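Local coordinates for protein putative ABC transporter subunit, substrate-binding component (Rhodopseudomonas palustris, PDB 4EVQ) that binds 4-hydroxybenzoate as the solute-binding component of an ABC transporter, probably for the uptake of lignin-derived aromatic compounds, at residues Asp144-Ala149 and Cys209-Phe214; Ala154-Trp159 and Ser169-Ser174; Pro234-Gly239 and Phe345-Leu350; Gly255-Leu260 and Val356-Ala361. One frame throughout, in Å; residues are numbered along the deposited sequence.

Contact 1 (Asp144-Ala149 and Cys209-Phe214); sequences DAMIKA and CVYAFF. With PHB (p-hydroxybenzoic acid), chain H.
Cys209, the first residue of strand 209-213, meets the end of Met146, a selenomethionine on helix 135-148: its SG lies 3.5 Å from Met146 CE, an apolar touch. Val210 turns its side chain away from the helix, and Tyr211 points back to it. Here Met146 SE comes 4.0 Å from Tyr211 CD1 and 5.2 Å from the centroid of the Tyr211 ring, an oblique Met-aromatic contact in which the two side chains cross at about a right angle. A bend late in the Met146 chain (chi3 73°) is what divides the work, leaving SE beside the tyrosine and folding the methyl toward the cysteine. One bent side chain thus spans two residues on the same face of the strand.

Farther along the strand, Phe213 lies beyond the helix and lines the ligand pocket. A first torsion of 165° turns its ring away from the backbone N, and the ring edge reaches p-hydroxybenzoic acid, Phe213 CZ standing 3.7 Å from the ligand's C4, the carbon that carries the phenol oxygen. Replacing Phe213 with an alanine removes that edge, and the hydroxyl-bearing end of the ligand would probably lose an apolar wall and be freer to shift.

The contact illustrates helix-on-sheet packing in an alpha/beta lobe, helix segment 144-148 and strand 209-213 running nearly antiparallel, their axes 11.2 Å apart at closest approach. Strand 209-213 lies between the parallel strands 153-159 and 235-238; Met146 also touches Trp236 of the latter, while helix 162-177 supplies Phe171 and Phe175 to Met146 and stacks Phe171 on Tyr211.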
# COMPACT_ATOMS: atom_id res chain seq x y z
N ASP A 144 -1.72 5.94 -17.17
CA ASP A 144 -2.87 6.39 -17.95
C ASP A 144 -3.20 7.84 -17.64
O ASP A 144 -3.56 8.61 -18.53
CB ASP A 144 -4.07 5.47 -17.64
CG ASP A 144 -5.17 5.57 -18.69
OD1 ASP A 144 -4.90 5.63 -19.90
OD2 ASP A 144 -6.31 5.65 -18.24
N ALA A 145 -3.10 8.26 -16.37
CA ALA A 145 -3.35 9.64 -16.01
C ALA A 145 -2.33 10.58 -16.67
O ALA A 145 -2.65 11.69 -17.09
CB ALA A 145 -3.28 9.78 -14.50
N MSE A 146 -1.10 10.11 -16.80
CA MSE A 146 -0.05 10.92 -17.42
C MSE A 146 -0.34 11.08 -18.91
O MSE A 146 -0.12 12.17 -19.47
CB MSE A 146 1.32 10.31 -17.12
CG MSE A 146 1.65 10.44 -15.66
SE MSE A 146 3.07 9.31 -14.99
CE MSE A 146 4.51 10.30 -15.82
N ILE A 147 -0.77 10.02 -19.57
CA ILE A 147 -1.15 10.14 -20.99
C ILE A 147 -2.31 11.12 -21.10
O ILE A 147 -2.30 11.99 -21.99
CB ILE A 147 -1.49 8.77 -21.55
CG1 ILE A 147 -0.23 7.87 -21.67
CG2 ILE A 147 -2.22 8.92 -22.93
CD1 ILE A 147 0.85 8.37 -22.63
N LYS A 148 -3.30 11.00 -20.22
CA LYS A 148 -4.46 11.89 -20.29
C LYS A 148 -4.04 13.34 -20.10
O LYS A 148 -4.64 14.27 -20.70
CB LYS A 148 -5.49 11.43 -19.25
CG LYS A 148 -6.82 12.16 -19.21
CD LYS A 148 -7.76 11.59 -18.14
CE LYS A 148 -9.09 12.35 -18.15
NZ LYS A 148 -10.02 11.92 -17.08
N ALA A 149 -2.97 13.57 -19.34
CA ALA A 149 -2.42 14.90 -19.11
C ALA A 149 -1.59 15.43 -20.29
O ALA A 149 -1.10 16.54 -20.24
CB ALA A 149 -1.57 14.94 -17.81
N CYS A 209 8.54 14.37 -18.35
CA CYS A 209 8.07 14.00 -17.00
C CYS A 209 8.98 12.92 -16.45
O CYS A 209 9.66 12.20 -17.16
CB CYS A 209 6.62 13.47 -17.06
SG CYS A 209 6.36 12.06 -18.16
N VAL A 210 8.88 12.77 -15.13
CA VAL A 210 9.53 11.71 -14.37
C VAL A 210 8.46 10.97 -13.58
O VAL A 210 7.60 11.60 -12.96
CB VAL A 210 10.61 12.27 -13.45
CG1 VAL A 210 11.15 11.18 -12.53
CG2 VAL A 210 11.74 12.89 -14.26
N TYR A 211 8.54 9.65 -13.64
CA TYR A 211 7.71 8.76 -12.82
C TYR A 211 8.62 8.11 -11.78
O TYR A 211 9.57 7.43 -12.15
CB TYR A 211 7.09 7.68 -13.69
CG TYR A 211 6.33 6.57 -12.98
CD1 TYR A 211 5.00 6.74 -12.65
CD2 TYR A 211 6.91 5.35 -12.71
CE1 TYR A 211 4.30 5.72 -12.05
CE2 TYR A 211 6.21 4.32 -12.09
CZ TYR A 211 4.91 4.51 -11.80
OH TYR A 211 4.16 3.47 -11.23
N ALA A 212 8.31 8.31 -10.50
CA ALA A 212 9.14 7.78 -9.42
C ALA A 212 8.31 7.02 -8.41
O ALA A 212 7.24 7.45 -8.01
CB ALA A 212 9.88 8.92 -8.71
N PHE A 213 8.88 5.90 -7.99
CA PHE A 213 8.37 5.20 -6.82
C PHE A 213 9.45 5.14 -5.76
O PHE A 213 10.50 4.47 -5.95
CB PHE A 213 7.82 3.78 -7.08
CG PHE A 213 7.64 2.98 -5.77
CD1 PHE A 213 6.73 3.39 -4.84
CD2 PHE A 213 8.46 1.91 -5.46
CE1 PHE A 213 6.61 2.75 -3.61
CE2 PHE A 213 8.35 1.27 -4.20
CZ PHE A 213 7.42 1.71 -3.30
N PHE A 214 9.18 5.84 -4.67
CA PHE A 214 9.93 5.72 -3.40
C PHE A 214 8.85 5.90 -2.33
O PHE A 214 7.72 6.33 -2.61
CB PHE A 214 11.00 6.81 -3.25
CG PHE A 214 12.08 6.69 -4.26
CD1 PHE A 214 13.04 5.73 -4.16
CD2 PHE A 214 12.11 7.52 -5.37
CE1 PHE A 214 13.98 5.54 -5.12
CE2 PHE A 214 13.03 7.35 -6.34
CZ PHE A 214 13.98 6.37 -6.24
C1' PHB H . 5.98 -2.76 -1.53
O1' PHB H . 7.13 -3.21 -1.37
O2' PHB H . 5.01 -3.46 -2.00
C1 PHB H . 5.64 -1.36 -1.17
C2 PHB H . 6.40 -0.70 -0.21
C3 PHB H . 6.10 0.61 0.12
C4 PHB H . 5.07 1.24 -0.50
C5 PHB H . 4.28 0.59 -1.43
C6 PHB H . 4.59 -0.69 -1.75
O4 PHB H . 4.76 2.52 -0.19

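Contact 2 (Ala154-Trp159 and Ser169-Ser174); sequences AVTVTW and SGFKKS
Strand 153-159 and helix 162-177 approach to 8.9 Å between Thr156 CA and Lys172 CA, a spacing bridged by the side chains of Ala154, Thr156 and Phe171. It is a compact instance of how a beta-alpha-beta crossover packs its helix back onto the sheet.

Phe171 does the work for the helix. Its CG lies anti to the backbone N (chi1 158°), which sends the ring down to the strand, where two methyl groups receive it differently. The Ala154 methyl comes to the ring edge, near its plane, with CB 3.7 Å from Phe171 CZ. Thr156 approaches the ring obliquely, its CG2 3.5 Å from Phe171 CE2 and 3.7 Å from Phe171 CD2. Thr156 divides its two branches cleanly: the methyl is spent on the phenylalanine, while OG1, held between the backbone N and the carbonyl carbon (chi1 71°), is hydrogen-bonded to Asp185 OD1. The other oxygen of that carboxylate forms a salt bridge with Lys172 NZ, so Asp185 ties the strand to the helix beside the apolar contacts. A serine in place of Phe171 would probably leave the methyls of Ala154 and Thr156 without their cover and open a gap between helix and strand.

Around these contacts, Phe171 also meets Phe175 one turn along its own helix and touches Val182 of strand 181-188. Strand 153-159 is hydrogen-bonded between strands 209-213 and 181-188, and the latter, which carries Asp185, completes the crossover.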
# COMPACT_ATOMS: atom_id res chain seq x y z
N ALA A 154 8.86 9.90 -20.92
CA ALA A 154 9.11 9.72 -19.51
C ALA A 154 10.45 9.09 -19.22
O ALA A 154 10.98 8.30 -20.02
CB ALA A 154 8.03 8.79 -18.92
N VAL A 155 10.99 9.44 -18.07
CA VAL A 155 12.03 8.62 -17.43
C VAL A 155 11.45 8.09 -16.12
O VAL A 155 10.74 8.82 -15.43
CB VAL A 155 13.29 9.46 -17.12
CG1 VAL A 155 14.29 8.69 -16.23
CG2 VAL A 155 13.95 9.92 -18.38
N THR A 156 11.73 6.82 -15.80
CA THR A 156 11.31 6.26 -14.52
C THR A 156 12.50 6.13 -13.57
O THR A 156 13.65 5.96 -14.03
CB THR A 156 10.64 4.89 -14.65
OG1 THR A 156 11.60 3.93 -15.00
CG2 THR A 156 9.52 4.91 -15.66
N VAL A 157 12.25 6.28 -12.28
CA VAL A 157 13.29 6.07 -11.30
C VAL A 157 12.67 5.41 -10.06
O VAL A 157 11.64 5.88 -9.54
CB VAL A 157 14.03 7.38 -10.99
CG1 VAL A 157 13.12 8.43 -10.48
CG2 VAL A 157 15.19 7.14 -10.06
N THR A 158 13.32 4.38 -9.57
CA THR A 158 12.78 3.65 -8.42
C THR A 158 13.87 2.79 -7.82
O THR A 158 15.00 2.77 -8.31
CB THR A 158 11.53 2.81 -8.77
OG1 THR A 158 10.92 2.34 -7.57
CG2 THR A 158 11.88 1.63 -9.63
N TRP A 159 13.53 2.09 -6.76
CA TRP A 159 14.40 1.12 -6.14
C TRP A 159 14.36 -0.23 -6.87
O TRP A 159 13.30 -0.64 -7.39
CB TRP A 159 14.00 0.90 -4.67
CG TRP A 159 14.51 1.95 -3.72
CD1 TRP A 159 15.78 2.46 -3.68
CD2 TRP A 159 13.79 2.58 -2.66
NE1 TRP A 159 15.89 3.32 -2.64
CE2 TRP A 159 14.69 3.42 -1.99
CE3 TRP A 159 12.49 2.46 -2.18
CZ2 TRP A 159 14.33 4.18 -0.87
CZ3 TRP A 159 12.14 3.18 -1.09
CH2 TRP A 159 13.03 4.05 -0.45
N SER A 169 6.69 -1.40 -14.35
CA SER A 169 6.16 -2.22 -15.46
C SER A 169 4.72 -1.85 -15.81
O SER A 169 4.39 -1.68 -16.97
CB SER A 169 6.28 -3.69 -15.09
OG SER A 169 5.79 -4.52 -16.12
N GLY A 170 3.88 -1.66 -14.81
CA GLY A 170 2.50 -1.26 -15.06
C GLY A 170 2.41 0.10 -15.70
O GLY A 170 1.65 0.33 -16.65
N PHE A 171 3.17 1.05 -15.18
CA PHE A 171 3.23 2.36 -15.76
C PHE A 171 3.64 2.28 -17.24
O PHE A 171 3.05 2.93 -18.09
CB PHE A 171 4.25 3.22 -14.97
CG PHE A 171 4.78 4.39 -15.77
CD1 PHE A 171 4.05 5.54 -15.93
CD2 PHE A 171 5.99 4.28 -16.42
CE1 PHE A 171 4.49 6.55 -16.80
CE2 PHE A 171 6.44 5.30 -17.24
CZ PHE A 171 5.67 6.43 -17.41
N LYS A 172 4.67 1.52 -17.53
CA LYS A 172 5.21 1.48 -18.90
C LYS A 172 4.14 0.90 -19.82
O LYS A 172 4.00 1.37 -20.95
CB LYS A 172 6.48 0.65 -18.99
CG LYS A 172 7.68 1.31 -18.36
CD LYS A 172 8.88 0.38 -18.30
CE LYS A 172 9.40 0.08 -19.61
NZ LYS A 172 10.59 -0.85 -19.40
N LYS A 173 3.41 -0.10 -19.38
CA LYS A 173 2.37 -0.66 -20.22
C LYS A 173 1.33 0.34 -20.59
O LYS A 173 0.96 0.43 -21.76
CB LYS A 173 1.75 -1.88 -19.56
CG LYS A 173 2.71 -3.05 -19.51
CD LYS A 173 2.14 -4.21 -18.74
CE LYS A 173 3.23 -5.24 -18.48
NZ LYS A 173 2.84 -6.20 -17.42
N SER A 174 0.82 1.12 -19.66
CA SER A 174 -0.22 2.07 -20.02
C SER A 174 0.30 3.32 -20.67
O SER A 174 -0.41 3.95 -21.49
CB SER A 174 -1.09 2.42 -18.80
OG SER A 174 -0.32 3.11 -17.86

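Contact 3 (Pro234-Gly239 and Phe345-Leu350); sequences PLWGPG and FYLREL
The guanidinium group of Arg348 reaches from strand 345-351 to the far end of segment 234-239, where its NH2 lies 3.2 Å from Gly239 O. The same nitrogen forms a salt bridge with Asp243, while NE is hydrogen-bonded to the hydroxyl of Thr258 and NH1 makes a weak bond to Tyr262 O. With all three nitrogens engaged, the group is probably fixed in rotation, and the nearby aspartate would offset its charge in this buried setting. A bend in the arginine chain (chi3 -51°) swings the group across to the glycine. Having no side chain, Gly239 lets Arg348 NH2 come within 3.3 Å of Gly239 CA.

Leu347 leaves the strand in the opposite direction and makes an apolar contact. Its first torsion, 178°, holds the branch point away from the backbone N and sets CD1 3.6 Å from Trp236 CZ3 and 3.7 Å from Trp236 CH2. The methyl comes to the six-membered ring at a slant, touching two neighbouring carbons.

The principle illustrated is contact across an intervening strand: strand 257-260 runs between 235-238 and 345-351, hydrogen-bonded to both, and side chains of 345-351 reach past it to side chain or backbone of segment 234-239. Trp236 rests in addition on Lys257 of that middle strand and on Ala145 and Met146 of helix 135-148, and Leu347 is backed by Leu358 of strand 354-362.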
# COMPACT_ATOMS: atom_id res chain seq x y z
N PRO A 234 8.09 18.00 -14.66
CA PRO A 234 7.12 17.60 -13.62
C PRO A 234 7.34 16.18 -13.14
O PRO A 234 7.59 15.26 -13.90
CB PRO A 234 5.79 17.68 -14.32
CG PRO A 234 6.08 17.57 -15.75
CD PRO A 234 7.44 18.20 -15.96
N LEU A 235 7.23 16.06 -11.82
CA LEU A 235 7.35 14.79 -11.09
C LEU A 235 5.98 14.21 -10.82
O LEU A 235 5.08 14.87 -10.30
CB LEU A 235 8.13 15.05 -9.81
CG LEU A 235 8.33 13.82 -8.88
CD1 LEU A 235 9.11 12.75 -9.63
CD2 LEU A 235 9.08 14.23 -7.65
N TRP A 236 5.90 12.94 -11.13
CA TRP A 236 4.73 12.10 -10.91
C TRP A 236 5.12 10.80 -10.23
O TRP A 236 6.24 10.36 -10.31
CB TRP A 236 4.15 11.71 -12.26
CG TRP A 236 3.35 12.74 -13.00
CD1 TRP A 236 3.82 13.84 -13.66
CD2 TRP A 236 1.94 12.74 -13.16
NE1 TRP A 236 2.76 14.53 -14.22
CE2 TRP A 236 1.60 13.88 -13.93
CE3 TRP A 236 0.93 11.89 -12.72
CZ2 TRP A 236 0.30 14.17 -14.29
CZ3 TRP A 236 -0.38 12.21 -13.07
CH2 TRP A 236 -0.67 13.31 -13.88
N GLY A 237 4.15 10.16 -9.58
CA GLY A 237 4.35 8.80 -9.11
C GLY A 237 3.07 8.25 -8.55
O GLY A 237 2.09 8.94 -8.41
N PRO A 238 3.09 6.96 -8.22
CA PRO A 238 2.05 6.46 -7.32
C PRO A 238 2.10 7.24 -6.02
O PRO A 238 3.13 7.74 -5.63
CB PRO A 238 2.44 5.00 -7.13
CG PRO A 238 3.97 5.03 -7.20
CD PRO A 238 4.27 6.07 -8.27
N GLY A 239 0.99 7.34 -5.31
CA GLY A 239 0.91 8.22 -4.17
C GLY A 239 1.75 7.90 -2.96
O GLY A 239 1.86 8.75 -2.08
N PHE A 345 -9.16 4.99 -8.04
CA PHE A 345 -7.88 5.68 -7.93
C PHE A 345 -8.09 7.14 -8.27
O PHE A 345 -8.69 7.47 -9.29
CB PHE A 345 -6.81 5.05 -8.83
CG PHE A 345 -6.38 3.69 -8.38
CD1 PHE A 345 -5.36 3.53 -7.44
CD2 PHE A 345 -7.00 2.56 -8.87
CE1 PHE A 345 -4.97 2.28 -6.98
CE2 PHE A 345 -6.60 1.31 -8.41
CZ PHE A 345 -5.56 1.18 -7.48
N TYR A 346 -7.60 8.01 -7.42
CA TYR A 346 -7.75 9.45 -7.58
C TYR A 346 -6.46 10.11 -8.06
O TYR A 346 -5.36 9.74 -7.63
CB TYR A 346 -8.15 10.07 -6.23
CG TYR A 346 -9.28 9.32 -5.51
CD1 TYR A 346 -10.61 9.52 -5.85
CD2 TYR A 346 -9.02 8.42 -4.49
CE1 TYR A 346 -11.64 8.84 -5.20
CE2 TYR A 346 -10.04 7.73 -3.83
CZ TYR A 346 -11.35 7.96 -4.20
OH TYR A 346 -12.41 7.30 -3.57
N LEU A 347 -6.60 11.09 -8.95
CA LEU A 347 -5.52 11.98 -9.31
C LEU A 347 -5.39 13.00 -8.20
O LEU A 347 -6.39 13.51 -7.72
CB LEU A 347 -5.84 12.67 -10.65
CG LEU A 347 -4.80 13.68 -11.14
CD1 LEU A 347 -3.49 12.97 -11.50
CD2 LEU A 347 -5.38 14.46 -12.34
N ARG A 348 -4.16 13.27 -7.79
CA ARG A 348 -3.90 14.17 -6.68
C ARG A 348 -2.75 15.11 -7.01
O ARG A 348 -1.91 14.79 -7.83
CB ARG A 348 -3.48 13.39 -5.42
CG ARG A 348 -4.33 12.14 -5.20
CD ARG A 348 -4.00 11.38 -3.96
NE ARG A 348 -2.57 11.10 -3.83
CZ ARG A 348 -1.97 10.80 -2.68
NH1 ARG A 348 -2.69 10.63 -1.59
NH2 ARG A 348 -0.67 10.69 -2.63
N GLU A 349 -2.69 16.21 -6.30
CA GLU A 349 -1.53 17.10 -6.36
C GLU A 349 -1.15 17.46 -4.95
O GLU A 349 -2.02 17.75 -4.11
CB GLU A 349 -1.86 18.40 -7.15
CG GLU A 349 -0.69 19.35 -7.30
CD GLU A 349 -1.02 20.57 -8.12
OE1 GLU A 349 -2.08 20.58 -8.76
OE2 GLU A 349 -0.21 21.51 -8.09
N LEU A 350 0.14 17.49 -4.67
CA LEU A 350 0.60 17.97 -3.39
C LEU A 350 0.58 19.48 -3.42
O LEU A 350 1.20 20.11 -4.31
CB LEU A 350 1.99 17.37 -3.14
CG LEU A 350 2.76 17.61 -1.88
CD1 LEU A 350 1.84 17.40 -0.68
CD2 LEU A 350 4.00 16.73 -1.87

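Contact 4 (Gly255-Leu260 and Val356-Ala361); sequences GIKTVL and VNLGLA
Lys257 and Leu358 touch through their aliphatic parts, Lys257 CE lying 3.8 Å from Leu358 CD1, and the leucine belongs to a classic beta bulge in the outermost strand of a mixed sheet. The lysine chain and the leucine cross at about a right angle, with Lys257 CD also close to the same methyl at 4.0 Å. The second torsion of the lysine is unstaggered (chi2 -105°) where it bends to the leucine. A second, looser touch lies farther along, where Val259 CG1 stands 4.2 Å from Ala361 CB.

These two pairs show how strands that are not sheet neighbours can still meet. Strand 345-351 runs between 257-260 and 354-362, so the side chains meet over one face of it. The touching parts run 43° apart and converge toward Ala361, with CA atoms of Val259 and Ala361 only 7.1 Å apart; at Ala361 the chain turns a corner.

In the next shell, Lys257 lies against Glu349 and Trp236, which line its path to the leucine. Val259 is the buried member, covered by Ala141, Thr142 and Ala145 of helix 135-148 and by Phe345.

The irregularity of its own strand probably helps to place Leu358. Leu358 and Gly359 together face Leu347, and Gly359 has backbone angles that would press a beta carbon against the preceding carbonyl oxygen. Just before the bulge, the backbone N of Asn357 is held by Asp265, and the Asn357 side chain closes an Asx turn: Gly359 N donates to Asn357 OD1 at 2.9 Å, arriving 43° out of the carbonyl plane.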
# COMPACT_ATOMS: atom_id res chain seq x y z
N GLY A 255 3.25 20.81 -6.13
CA GLY A 255 3.04 20.55 -7.53
C GLY A 255 3.28 19.12 -7.99
O GLY A 255 2.99 18.77 -9.12
N ILE A 256 3.79 18.27 -7.10
CA ILE A 256 3.94 16.87 -7.47
C ILE A 256 2.56 16.25 -7.69
O ILE A 256 1.65 16.47 -6.90
CB ILE A 256 4.73 16.08 -6.36
CG1 ILE A 256 6.17 16.60 -6.27
CG2 ILE A 256 4.70 14.58 -6.64
CD1 ILE A 256 6.89 16.00 -5.11
N LYS A 257 2.43 15.48 -8.75
CA LYS A 257 1.18 14.83 -9.09
C LYS A 257 1.30 13.34 -8.79
O LYS A 257 2.29 12.71 -9.09
CB LYS A 257 0.89 15.00 -10.57
CG LYS A 257 0.62 16.45 -10.95
CD LYS A 257 -0.82 16.67 -11.18
CE LYS A 257 -1.19 18.12 -11.43
NZ LYS A 257 -0.44 18.80 -12.48
N THR A 258 0.26 12.77 -8.18
CA THR A 258 0.26 11.35 -7.88
C THR A 258 -1.11 10.76 -8.11
O THR A 258 -2.11 11.45 -8.21
CB THR A 258 0.71 11.02 -6.42
OG1 THR A 258 -0.21 11.57 -5.48
CG2 THR A 258 2.09 11.51 -6.11
N VAL A 259 -1.13 9.43 -8.24
CA VAL A 259 -2.38 8.68 -8.29
C VAL A 259 -2.41 7.72 -7.10
O VAL A 259 -1.42 7.03 -6.84
CB VAL A 259 -2.52 7.96 -9.62
CG1 VAL A 259 -3.67 6.98 -9.59
CG2 VAL A 259 -2.71 8.96 -10.77
N LEU A 260 -3.52 7.70 -6.38
CA LEU A 260 -3.63 6.81 -5.22
C LEU A 260 -5.10 6.56 -4.95
O LEU A 260 -5.96 7.38 -5.22
CB LEU A 260 -2.98 7.45 -3.96
CG LEU A 260 -2.61 6.48 -2.82
CD1 LEU A 260 -1.53 5.50 -3.24
CD2 LEU A 260 -2.16 7.33 -1.61
N VAL A 356 -4.26 16.99 -2.48
CA VAL A 356 -5.65 17.33 -2.74
C VAL A 356 -6.15 16.55 -3.93
O VAL A 356 -5.41 16.18 -4.81
CB VAL A 356 -5.83 18.82 -2.95
CG1 VAL A 356 -5.33 19.60 -1.74
CG2 VAL A 356 -5.09 19.26 -4.16
N ASN A 357 -7.44 16.26 -3.91
CA ASN A 357 -8.09 15.49 -4.94
C ASN A 357 -8.37 16.32 -6.18
O ASN A 357 -9.12 17.27 -6.14
CB ASN A 357 -9.39 14.98 -4.33
CG ASN A 357 -10.08 13.93 -5.16
OD1 ASN A 357 -9.64 13.56 -6.25
ND2 ASN A 357 -11.16 13.39 -4.61
N LEU A 358 -7.78 15.93 -7.30
CA LEU A 358 -8.06 16.57 -8.58
C LEU A 358 -9.11 15.84 -9.40
O LEU A 358 -9.53 16.35 -10.43
CB LEU A 358 -6.79 16.66 -9.39
CG LEU A 358 -5.68 17.49 -8.79
CD1 LEU A 358 -4.52 17.52 -9.78
CD2 LEU A 358 -6.18 18.89 -8.47
N GLY A 359 -9.56 14.70 -8.94
CA GLY A 359 -10.66 13.99 -9.56
C GLY A 359 -10.32 12.53 -9.72
O GLY A 359 -9.25 12.09 -9.41
N LEU A 360 -11.26 11.77 -10.21
CA LEU A 360 -11.08 10.37 -10.37
C LEU A 360 -10.14 10.10 -11.54
O LEU A 360 -10.34 10.64 -12.66
CB LEU A 360 -12.47 9.80 -10.68
CG LEU A 360 -12.63 8.32 -10.60
CD1 LEU A 360 -12.27 7.85 -9.26
CD2 LEU A 360 -14.10 7.95 -10.94
N ALA A 361 -9.11 9.29 -11.33
CA ALA A 361 -8.23 8.83 -12.39
C ALA A 361 -8.75 7.52 -12.98
O ALA A 361 -8.84 7.42 -14.20
CB ALA A 361 -6.78 8.64 -11.87

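Overall arrangement
All four contacts belong to one seven-stranded mixed sheet and its helices. Contacts 1 and 2 have centres about 8 Å apart and share neighbouring strands, joined where Phe213 O lies 2.7 Å from Thr158 OG1; in sequence, contact 2 is nested within the loop that contact 1 closes. Contact 1 passes to contact 3 through the paired backbones of Val210 and Trp236. Contacts 3 and 4, with centres about 4 Å apart, interleave along the chain, and Phe345 O meets Ala361 N at 2.8 Å. Only the far pairs, contact 2 with contacts 3 and 4, do not touch. Contact 1 reaches p-hydroxybenzoic acid directly; in contact 3, Gly239 CA lies about 8 Å from the nearest ligand atom.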